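Local structure of putative O-acetylhomoserine (Thiol)-lyase (Campylobacter jejuni, 4OC9) at residues 33-38 and 43-48; 79-84 and 88-93; 223-228 and 256-261. The protein probably uses pyridoxal 5'-phosphate to replace the acetyl ester of O-acetylhomoserine with sulfide or a thiol. All coordinates share one frame; numbering follows the deposited sequence.

Contact 1: 33-38 and 43-48; sequences YNFENL and ARFNLQ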
loop_
_atom_site.group_PDB
_atom_site.type_symbol
_atom_site.label_atom_id
_atom_site.label_comp_id
_atom_site.label_asym_id
_atom_site.label_seq_id
_atom_site.Cartn_x
_atom_site.Cartn_y
_atom_site.Cartn_z
ATOM N N TYR D 33 2.706 6.524 18.316
ATOM C CA TYR D 33 1.407 6.824 18.870
ATOM C C TYR D 33 1.430 7.977 19.874
ATOM O O TYR D 33 2.395 8.178 20.604
ATOM C CB TYR D 33 0.899 5.523 19.523
ATOM C CG TYR D 33 0.973 4.392 18.529
ATOM C CD1 TYR D 33 2.142 3.654 18.379
ATOM C CD2 TYR D 33 -0.094 4.125 17.663
ATOM C CE1 TYR D 33 2.227 2.638 17.423
ATOM C CE2 TYR D 33 -0.016 3.114 16.727
ATOM C CZ TYR D 33 1.138 2.375 16.604
ATOM O OH TYR D 33 1.235 1.406 15.634
ATOM N N ASN D 34 0.346 8.737 19.903
ATOM C CA ASN D 34 0.234 9.872 20.794
ATOM C C ASN D 34 -0.261 9.443 22.162
ATOM O O ASN D 34 -1.431 9.107 22.316
ATOM C CB ASN D 34 -0.749 10.875 20.180
ATOM C CG ASN D 34 -0.876 12.181 20.972
ATOM O OD1 ASN D 34 -1.875 12.850 20.851
ATOM N ND2 ASN D 34 0.132 12.545 21.769
ATOM N N PHE D 35 0.635 9.419 23.151
ATOM C CA PHE D 35 0.245 9.045 24.497
ATOM C C PHE D 35 -0.622 10.180 24.999
ATOM O O PHE D 35 -0.349 11.344 24.705
ATOM C CB PHE D 35 1.435 8.870 25.414
ATOM C CG PHE D 35 2.437 7.898 24.894
ATOM C CD1 PHE D 35 2.144 6.533 24.861
ATOM C CD2 PHE D 35 3.668 8.324 24.466
ATOM C CE1 PHE D 35 3.048 5.634 24.368
ATOM C CE2 PHE D 35 4.588 7.408 23.983
ATOM C CZ PHE D 35 4.281 6.073 23.944
ATOM N N GLU D 36 -1.672 9.844 25.757
ATOM C CA GLU D 36 -2.622 10.848 26.295
ATOM C C GLU D 36 -2.010 11.698 27.418
ATOM O O GLU D 36 -2.473 12.807 27.661
ATOM C CB GLU D 36 -3.903 10.198 26.797
ATOM C CG GLU D 36 -4.603 9.335 25.759
ATOM C CD GLU D 36 -5.844 8.675 26.297
ATOM O OE1 GLU D 36 -6.638 9.354 26.967
ATOM O OE2 GLU D 36 -6.062 7.485 25.996
ATOM N N ASN D 37 -0.984 11.182 28.088
ATOM C CA ASN D 37 -0.308 11.908 29.165
ATOM C C ASN D 37 0.964 11.186 29.519
ATOM O O ASN D 37 1.165 10.048 29.110
ATOM C CB ASN D 37 -1.222 12.050 30.357
ATOM C CG ASN D 37 -1.625 10.727 30.931
ATOM O OD1 ASN D 37 -0.799 9.827 31.099
ATOM N ND2 ASN D 37 -2.891 10.615 31.314
ATOM N N LEU D 38 1.838 11.840 30.259
ATOM C CA LEU D 38 3.119 11.210 30.628
ATOM C C LEU D 38 3.015 9.921 31.450
ATOM O O LEU D 38 3.801 8.993 31.254
ATOM C CB LEU D 38 4.069 12.199 31.292
ATOM C CG LEU D 38 5.539 11.683 31.322
ATOM C CD1 LEU D 38 5.931 11.940 29.884
ATOM C CD2 LEU D 38 6.551 12.397 32.213
ATOM N N ALA D 43 3.944 4.265 32.067
ATOM C CA ALA D 43 3.316 3.041 32.491
ATOM C C ALA D 43 3.453 1.967 31.411
ATOM O O ALA D 43 3.638 0.791 31.730
ATOM C CB ALA D 43 1.862 3.282 32.855
ATOM N N ARG D 44 3.353 2.350 30.137
ATOM C CA ARG D 44 3.496 1.369 29.040
ATOM C C ARG D 44 4.932 0.896 28.911
ATOM O O ARG D 44 5.167 -0.269 28.624
ATOM C CB ARG D 44 2.977 1.886 27.704
ATOM C CG ARG D 44 1.482 2.043 27.697
ATOM C CD ARG D 44 0.964 2.577 26.384
ATOM N NE ARG D 44 -0.468 2.798 26.499
ATOM C CZ ARG D 44 -1.218 3.389 25.575
ATOM N NH1 ARG D 44 -0.691 3.855 24.444
ATOM N NH2 ARG D 44 -2.507 3.525 25.792
ATOM N N PHE D 45 5.887 1.800 29.085
ATOM C CA PHE D 45 7.301 1.407 29.012
ATOM C C PHE D 45 7.721 0.478 30.150
ATOM O O PHE D 45 8.743 -0.197 30.031
ATOM C CB PHE D 45 8.222 2.613 28.959
ATOM C CG PHE D 45 8.244 3.291 27.640
ATOM C CD1 PHE D 45 7.299 4.220 27.291
ATOM C CD2 PHE D 45 9.254 3.004 26.742
ATOM C CE1 PHE D 45 7.354 4.845 26.057
ATOM C CE2 PHE D 45 9.326 3.632 25.513
ATOM C CZ PHE D 45 8.375 4.557 25.172
ATOM N N ASN D 46 6.921 0.421 31.218
ATOM C CA ASN D 46 7.173 -0.438 32.401
ATOM C C ASN D 46 6.334 -1.695 32.454
ATOM O O ASN D 46 6.359 -2.413 33.444
ATOM C CB ASN D 46 6.813 0.294 33.663
ATOM C CG ASN D 46 7.642 1.516 33.868
ATOM O OD1 ASN D 46 8.752 1.635 33.342
ATOM N ND2 ASN D 46 7.131 2.423 34.681
ATOM N N LEU D 47 5.587 -1.960 31.401
ATOM C CA LEU D 47 4.731 -3.148 31.355
ATOM C C LEU D 47 3.609 -3.115 32.397
ATOM O O LEU D 47 2.942 -4.116 32.600
ATOM C CB LEU D 47 5.494 -4.486 31.409
ATOM C CG LEU D 47 6.455 -4.797 30.265
ATOM C CD1 LEU D 47 7.683 -3.885 30.252
ATOM C CD2 LEU D 47 6.904 -6.238 30.428
ATOM N N GLN D 48 3.397 -1.970 33.043
ATOM C CA GLN D 48 2.310 -1.885 34.006
ATOM C C GLN D 48 1.015 -1.828 33.202
ATOM O O GLN D 48 0.089 -2.571 33.482
ATOM C CB GLN D 48 2.467 -0.732 34.982
ATOM C CG GLN D 48 3.664 -0.920 35.897
ATOM C CD GLN D 48 3.788 0.165 36.941
ATOM O OE1 GLN D 48 2.927 1.037 37.048
ATOM N NE2 GLN D 48 4.853 0.103 37.736
HETATM O O HOH W 1 -1.950 6.491 23.235
#
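Phe35 and Arg44 meet at the rim of the phenyl ring. The guanidinium NH1 of Arg44 comes up close to the plane of the Phe35 ring and lies 3.9 Å from Phe35 CD1, with CE1 almost as near. Ring and guanidinium planes are turned 69° apart, so the charged group abuts the edge and does not stack on a face. Arg44 gets there on a chain extended from CG to NE, reaching back from the helix toward the incoming loop. The far end of the ring has a second neighbour: Phe35 CZ touches Phe45 CE1 at 3.9 Å, the two side chains crossing at about a right angle.

A water joins the loop backbone to the guanidinium, donating to Asn34 O at 2.8 Å and accepting from Arg44 NH1 at 3.2 Å. NH1 also bonds to Asn52 O, which helps fix the direction of the guanidinium. Tyr33 O sits 4.0 Å above one face of the Phe35 ring, toward its rim.

The two segments carry the two ends of the short helix 38-45, near the N-terminus of the chain. Asn37 is its N-cap, with OD1 bonded to Gln40 N. A Schellman motif ends it: Leu47, with positive phi, is the C-prime residue, Leu47 N bonds to Arg44 O at 3.3 Å, and Gln48 N bonds weakly to Ala43 O.

Other chains hold the loop as well. Asn34 ND2 donates to Leu365 O of the second subunit, Phe35 packs on Ala366 of that same subunit, and Asn34 O accepts from Arg21 NE of the third subunit.

Contact 2: 79-84 and 88-93; sequences IPVASG and CFYALI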
loop_
_atom_site.group_PDB
_atom_site.type_symbol
_atom_site.label_atom_id
_atom_site.label_comp_id
_atom_site.label_asym_id
_atom_site.label_seq_id
_atom_site.Cartn_x
_atom_site.Cartn_y
_atom_site.Cartn_z
ATOM N N ILE D 79 1.883 -13.646 17.477
ATOM C CA ILE D 79 2.747 -12.521 17.147
ATOM C C ILE D 79 3.334 -12.570 15.760
ATOM O O ILE D 79 4.147 -13.431 15.461
ATOM C CB ILE D 79 3.934 -12.442 18.131
ATOM C CG1 ILE D 79 3.407 -11.997 19.496
ATOM C CG2 ILE D 79 4.948 -11.397 17.672
ATOM C CD1 ILE D 79 4.434 -11.990 20.581
ATOM N N PRO D 80 2.909 -11.638 14.913
ATOM C CA PRO D 80 3.433 -11.595 13.568
ATOM C C PRO D 80 4.776 -10.921 13.529
ATOM O O PRO D 80 5.012 -9.955 14.243
ATOM C CB PRO D 80 2.388 -10.766 12.810
ATOM C CG PRO D 80 1.157 -10.878 13.635
ATOM C CD PRO D 80 1.698 -10.801 15.029
ATOM N N VAL D 81 5.607 -11.437 12.648
ATOM C CA VAL D 81 6.940 -10.956 12.446
ATOM C C VAL D 81 7.232 -10.819 10.956
ATOM O O VAL D 81 6.422 -11.216 10.132
ATOM C CB VAL D 81 7.963 -11.828 13.181
ATOM C CG1 VAL D 81 7.740 -11.698 14.661
ATOM C CG2 VAL D 81 7.855 -13.262 12.767
ATOM N N ALA D 82 8.392 -10.254 10.611
ATOM C CA ALA D 82 8.737 -9.995 9.188
ATOM C C ALA D 82 8.742 -11.156 8.214
ATOM O O ALA D 82 8.601 -10.952 7.030
ATOM C CB ALA D 82 10.052 -9.261 9.105
ATOM N N SER D 83 8.998 -12.354 8.711
ATOM C CA SER D 83 9.028 -13.513 7.846
ATOM C C SER D 83 8.961 -14.782 8.633
ATOM O O SER D 83 9.092 -14.783 9.832
ATOM C CB SER D 83 10.320 -13.554 7.056
ATOM O OG SER D 83 11.424 -13.777 7.907
ATOM N N GLY D 84 8.697 -15.869 7.910
ATOM C CA GLY D 84 8.602 -17.215 8.483
ATOM C C GLY D 84 9.935 -17.587 9.141
ATOM O O GLY D 84 9.960 -18.165 10.208
ATOM N N CYS D 88 10.752 -18.622 12.975
ATOM C CA CYS D 88 11.482 -19.829 13.421
ATOM C C CYS D 88 12.653 -19.401 14.336
ATOM O O CYS D 88 12.812 -19.917 15.430
ATOM C CB CYS D 88 11.965 -20.666 12.245
ATOM S SG CYS D 88 10.663 -21.418 11.237
ATOM N N PHE D 89 13.404 -18.389 13.898
ATOM C CA PHE D 89 14.537 -17.838 14.655
ATOM C C PHE D 89 14.089 -17.347 16.046
ATOM O O PHE D 89 14.634 -17.765 17.065
ATOM C CB PHE D 89 15.247 -16.800 13.802
ATOM C CG PHE D 89 16.218 -15.972 14.545
ATOM C CD1 PHE D 89 17.270 -16.546 15.209
ATOM C CD2 PHE D 89 16.150 -14.580 14.459
ATOM C CE1 PHE D 89 18.200 -15.755 15.874
ATOM C CE2 PHE D 89 17.068 -13.781 15.088
ATOM C CZ PHE D 89 18.108 -14.370 15.808
ATOM N N TYR D 90 13.104 -16.461 16.071
ATOM C CA TYR D 90 12.547 -15.924 17.316
ATOM C C TYR D 90 12.020 -16.997 18.259
ATOM O O TYR D 90 12.194 -16.886 19.463
ATOM C CB TYR D 90 11.459 -14.894 16.977
ATOM C CG TYR D 90 11.982 -13.501 16.698
ATOM C CD1 TYR D 90 13.207 -13.305 16.069
ATOM C CD2 TYR D 90 11.171 -12.392 16.890
ATOM C CE1 TYR D 90 13.681 -12.041 15.805
ATOM C CE2 TYR D 90 11.622 -11.118 16.597
ATOM C CZ TYR D 90 12.874 -10.951 16.047
ATOM O OH TYR D 90 13.335 -9.692 15.741
ATOM N N ALA D 91 11.404 -18.040 17.720
ATOM C CA ALA D 91 10.865 -19.117 18.562
ATOM C C ALA D 91 11.990 -19.906 19.258
ATOM O O ALA D 91 11.912 -20.194 20.454
ATOM C CB ALA D 91 9.989 -20.041 17.771
ATOM N N LEU D 92 13.045 -20.195 18.516
ATOM C CA LEU D 92 14.184 -20.908 19.058
ATOM C C LEU D 92 14.981 -20.085 20.098
ATOM O O LEU D 92 15.236 -20.543 21.228
ATOM C CB LEU D 92 15.083 -21.375 17.910
ATOM C CG LEU D 92 14.405 -22.416 16.994
ATOM C CD1 LEU D 92 15.187 -22.662 15.709
ATOM C CD2 LEU D 92 14.164 -23.725 17.734
ATOM N N ILE D 93 15.367 -18.864 19.732
ATOM C CA ILE D 93 16.139 -18.014 20.662
ATOM C C ILE D 93 15.332 -17.600 21.869
ATOM O O ILE D 93 15.921 -17.223 22.866
ATOM C CB ILE D 93 16.758 -16.765 20.009
ATOM C CG1 ILE D 93 15.649 -15.836 19.487
ATOM C CG2 ILE D 93 17.745 -17.185 18.924
ATOM C CD1 ILE D 93 16.151 -14.590 18.789
#
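Gly84 O accepts a hydrogen bond from Cys88 N at 2.9 Å, with an N-H...O angle of 157°. This is an ordinary i to i+4 bond in the opening turn of helix 84-93. Strand 77-81 runs into that helix at one margin of the seven-stranded sheet, in the large domain of a fold type I pyridoxal phosphate enzyme. The turn between them is part of the cofactor site: Gly84 N bonds to phosphate oxygen OP2 of the pyridoxyl-lysine at position 206, so the start of the helix faces the phosphate and its dipole would probably help to hold the negative charge. Ser83 is the N-cap, its OG bonded to Ala86 N and also to Gly271 O of the second subunit.

Further along, the strand and helix meet through apolar groups. Val81 CG1 lies beside the Tyr90 ring, 4.1 Å from Tyr90 CD2, the two side chains lying alongside and running opposite ways. Val81 CG1 is anti to the carbonyl carbon (chi1 -65°), which turns this methyl to the helix. At its other end Tyr90 is fixed by its hydroxyl, which bonds to Ala272 N, while Phe89 CD2 lies in plane at the edge of the Tyr90 ring.

Contact 3: 223-228 and 256-261; sequences KDLNDL and PIFSIR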
loop_
_atom_site.group_PDB
_atom_site.type_symbol
_atom_site.label_atom_id
_atom_site.label_comp_id
_atom_site.label_asym_id
_atom_site.label_seq_id
_atom_site.Cartn_x
_atom_site.Cartn_y
_atom_site.Cartn_z
ATOM N N LYS D 223 -2.698 -22.245 24.858
ATOM C CA LYS D 223 -3.262 -21.781 26.107
ATOM C C LYS D 223 -2.524 -22.472 27.236
ATOM O O LYS D 223 -2.145 -23.619 27.104
ATOM C CB LYS D 223 -4.739 -22.158 26.185
ATOM C CG LYS D 223 -5.567 -21.445 25.141
ATOM C CD LYS D 223 -7.016 -21.838 25.177
ATOM C CE LYS D 223 -7.749 -21.022 24.146
ATOM N NZ LYS D 223 -9.208 -21.273 24.163
ATOM N N ASP D 224 -2.301 -21.749 28.322
ATOM C CA ASP D 224 -1.634 -22.267 29.510
ATOM C C ASP D 224 -0.176 -22.633 29.342
ATOM O O ASP D 224 0.373 -23.362 30.167
ATOM C CB ASP D 224 -2.425 -23.445 30.068
ATOM C CG ASP D 224 -3.872 -23.059 30.437
ATOM O OD1 ASP D 224 -4.079 -21.973 31.026
ATOM O OD2 ASP D 224 -4.791 -23.874 30.193
ATOM N N LEU D 225 0.495 -22.083 28.334
ATOM C CA LEU D 225 1.921 -22.376 28.162
ATOM C C LEU D 225 2.772 -21.937 29.403
ATOM O O LEU D 225 3.887 -22.456 29.624
ATOM C CB LEU D 225 2.463 -21.709 26.907
ATOM C CG LEU D 225 3.949 -21.934 26.588
ATOM C CD1 LEU D 225 4.257 -23.414 26.495
ATOM C CD2 LEU D 225 4.307 -21.237 25.295
ATOM N N ASN D 226 2.294 -20.940 30.162
ATOM C CA ASN D 226 3.001 -20.472 31.367
ATOM C C ASN D 226 3.259 -21.640 32.307
ATOM O O ASN D 226 4.348 -21.735 32.916
ATOM C CB ASN D 226 2.201 -19.401 32.106
ATOM C CG ASN D 226 2.170 -18.068 31.383
ATOM O OD1 ASN D 226 2.989 -17.790 30.506
ATOM N ND2 ASN D 226 1.299 -17.202 31.829
ATOM N N ASP D 227 2.271 -22.537 32.419
ATOM C CA ASP D 227 2.389 -23.741 33.278
ATOM C C ASP D 227 3.702 -24.472 33.014
ATOM O O ASP D 227 4.356 -24.946 33.926
ATOM C CB ASP D 227 1.217 -24.707 33.038
ATOM C CG ASP D 227 -0.129 -24.104 33.378
ATOM O OD1 ASP D 227 -0.167 -22.968 33.882
ATOM O OD2 ASP D 227 -1.171 -24.750 33.137
ATOM N N LEU D 228 4.089 -24.567 31.751
ATOM C CA LEU D 228 5.333 -25.252 31.355
ATOM C C LEU D 228 6.602 -24.419 31.502
ATOM O O LEU D 228 7.691 -24.964 31.709
ATOM C CB LEU D 228 5.211 -25.705 29.888
ATOM C CG LEU D 228 6.402 -26.418 29.233
ATOM C CD1 LEU D 228 6.805 -27.677 30.002
ATOM C CD2 LEU D 228 6.076 -26.786 27.797
ATOM N N PRO D 256 0.714 -14.118 28.730
ATOM C CA PRO D 256 1.446 -15.155 27.999
ATOM C C PRO D 256 2.888 -14.684 27.952
ATOM O O PRO D 256 3.264 -13.897 27.079
ATOM C CB PRO D 256 0.783 -15.156 26.617
ATOM C CG PRO D 256 0.141 -13.816 26.499
ATOM C CD PRO D 256 -0.277 -13.434 27.886
ATOM N N ILE D 257 3.696 -15.183 28.877
ATOM C CA ILE D 257 5.094 -14.757 28.971
ATOM C C ILE D 257 5.988 -15.088 27.785
ATOM O O ILE D 257 6.955 -14.386 27.535
ATOM C CB ILE D 257 5.747 -15.197 30.302
ATOM C CG1 ILE D 257 5.978 -16.702 30.357
ATOM C CG2 ILE D 257 4.896 -14.712 31.475
ATOM C CD1 ILE D 257 6.666 -17.142 31.636
ATOM N N PHE D 258 5.657 -16.148 27.048
ATOM C CA PHE D 258 6.463 -16.523 25.878
ATOM C C PHE D 258 6.336 -15.392 24.845
ATOM O O PHE D 258 7.340 -14.877 24.339
ATOM C CB PHE D 258 6.004 -17.852 25.288
ATOM C CG PHE D 258 6.736 -18.244 24.033
ATOM C CD1 PHE D 258 6.307 -17.766 22.774
ATOM C CD2 PHE D 258 7.790 -19.124 24.073
ATOM C CE1 PHE D 258 6.948 -18.155 21.605
ATOM C CE2 PHE D 258 8.447 -19.510 22.902
ATOM C CZ PHE D 258 8.021 -19.023 21.669
ATOM N N SER D 259 5.092 -14.998 24.577
ATOM C CA SER D 259 4.812 -13.931 23.618
ATOM C C SER D 259 5.356 -12.583 24.131
ATOM O O SER D 259 5.887 -11.782 23.356
ATOM C CB SER D 259 3.314 -13.847 23.315
ATOM O OG SER D 259 2.867 -15.042 22.689
ATOM N N ILE D 260 5.212 -12.342 25.430
ATOM C CA ILE D 260 5.707 -11.100 26.014
ATOM C C ILE D 260 7.190 -10.963 25.787
ATOM O O ILE D 260 7.659 -9.894 25.410
ATOM C CB ILE D 260 5.419 -11.001 27.526
ATOM C CG1 ILE D 260 3.916 -10.830 27.788
ATOM C CG2 ILE D 260 6.143 -9.828 28.150
ATOM C CD1 ILE D 260 3.252 -9.606 27.152
ATOM N N ARG D 261 7.938 -12.042 25.978
ATOM C CA ARG D 261 9.365 -11.930 25.785
ATOM C C ARG D 261 9.668 -11.650 24.313
ATOM O O ARG D 261 10.533 -10.864 23.996
ATOM C CB ARG D 261 10.151 -13.125 26.380
ATOM C CG ARG D 261 11.629 -12.759 26.480
ATOM C CD ARG D 261 12.521 -13.594 27.422
ATOM N NE ARG D 261 13.133 -14.759 26.852
ATOM C CZ ARG D 261 14.420 -14.895 26.530
ATOM N NH1 ARG D 261 15.364 -13.990 26.790
ATOM N NH2 ARG D 261 14.783 -16.043 26.005
HETATM O O HOH W 2 3.507 -18.198 27.835
#
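The start of helix 257-270 is met here by the short helix 225-229, whose first turn offers a side-chain carbonyl to the first backbone amide of the longer helix. Pro256 holds the N-cap position, and in the turn that follows Ile257 N donates to Asn226 OD1 at 3.2 Å. The bond is nearly straight, 161° at the hydrogen, and it arrives in the plane of the Asn226 amide on an OD1 lone pair, with a C=O...N angle of 135°. A water extends the link to the next residue: it donates to Asn226 OD1 at 2.8 Å and accepts from Phe258 N at 3.1 Å. OD1 is thus gripped by a backbone N-H and a water together.

The amide also has its other end fixed, since Asn226 ND2 bonds to Leu255 O just ahead of the helix, consistent with the modelled orientation of the amide, its OD1 facing Ile257 N. With CG anti to its own carbonyl carbon (chi1 -72°), Asn226 reaches across toward Pro256 and Ile257. Ile257 CG1, placed between its own backbone N and carbonyl carbon, comes to 3.2 Å from Asn226 OD1, a close approach.

Next to the polar pair runs an apolar contact. One methyl of Leu225, CD2, rests 3.8 Å from Phe258 CB and close to the root of the ring, while the ring itself continues away from the 223-228 segment. Leu229 adds to this face, touching both Ile257 and Phe258.

Two amides at a helix start, which lack partners in their own helix, therefore find acceptors in Asn226 and its water, and the partial negative charge of the OD1 carbonyl probably interacts well with the positive end of the helix dipole.

Along the chain the three contacts follow in series. Contacts 2 and 3 lie together in the large domain, centres 16 Å apart, and touch: Ile79 of strand 77-81 packs on Ser259 and Ile263 of helix 257-270, while Ala91 of helix 84-93 backs onto the Phe258 ring. Contact 1 stands out at the periphery, its centre 26 Å from that of contact 2 and 23 Å from that of contact 3, although its nearest atoms come within about 4 Å of contact 3. Phe45 and Leu47 also reach helix 257-270. Contacts 1 and 2 touch the second subunit, contact 2 also lies at the cofactor phosphate, and no other chain touches the segments of contact 3; helix 257-270 is thus the shared neighbour of a subunit surface and the cofactor site.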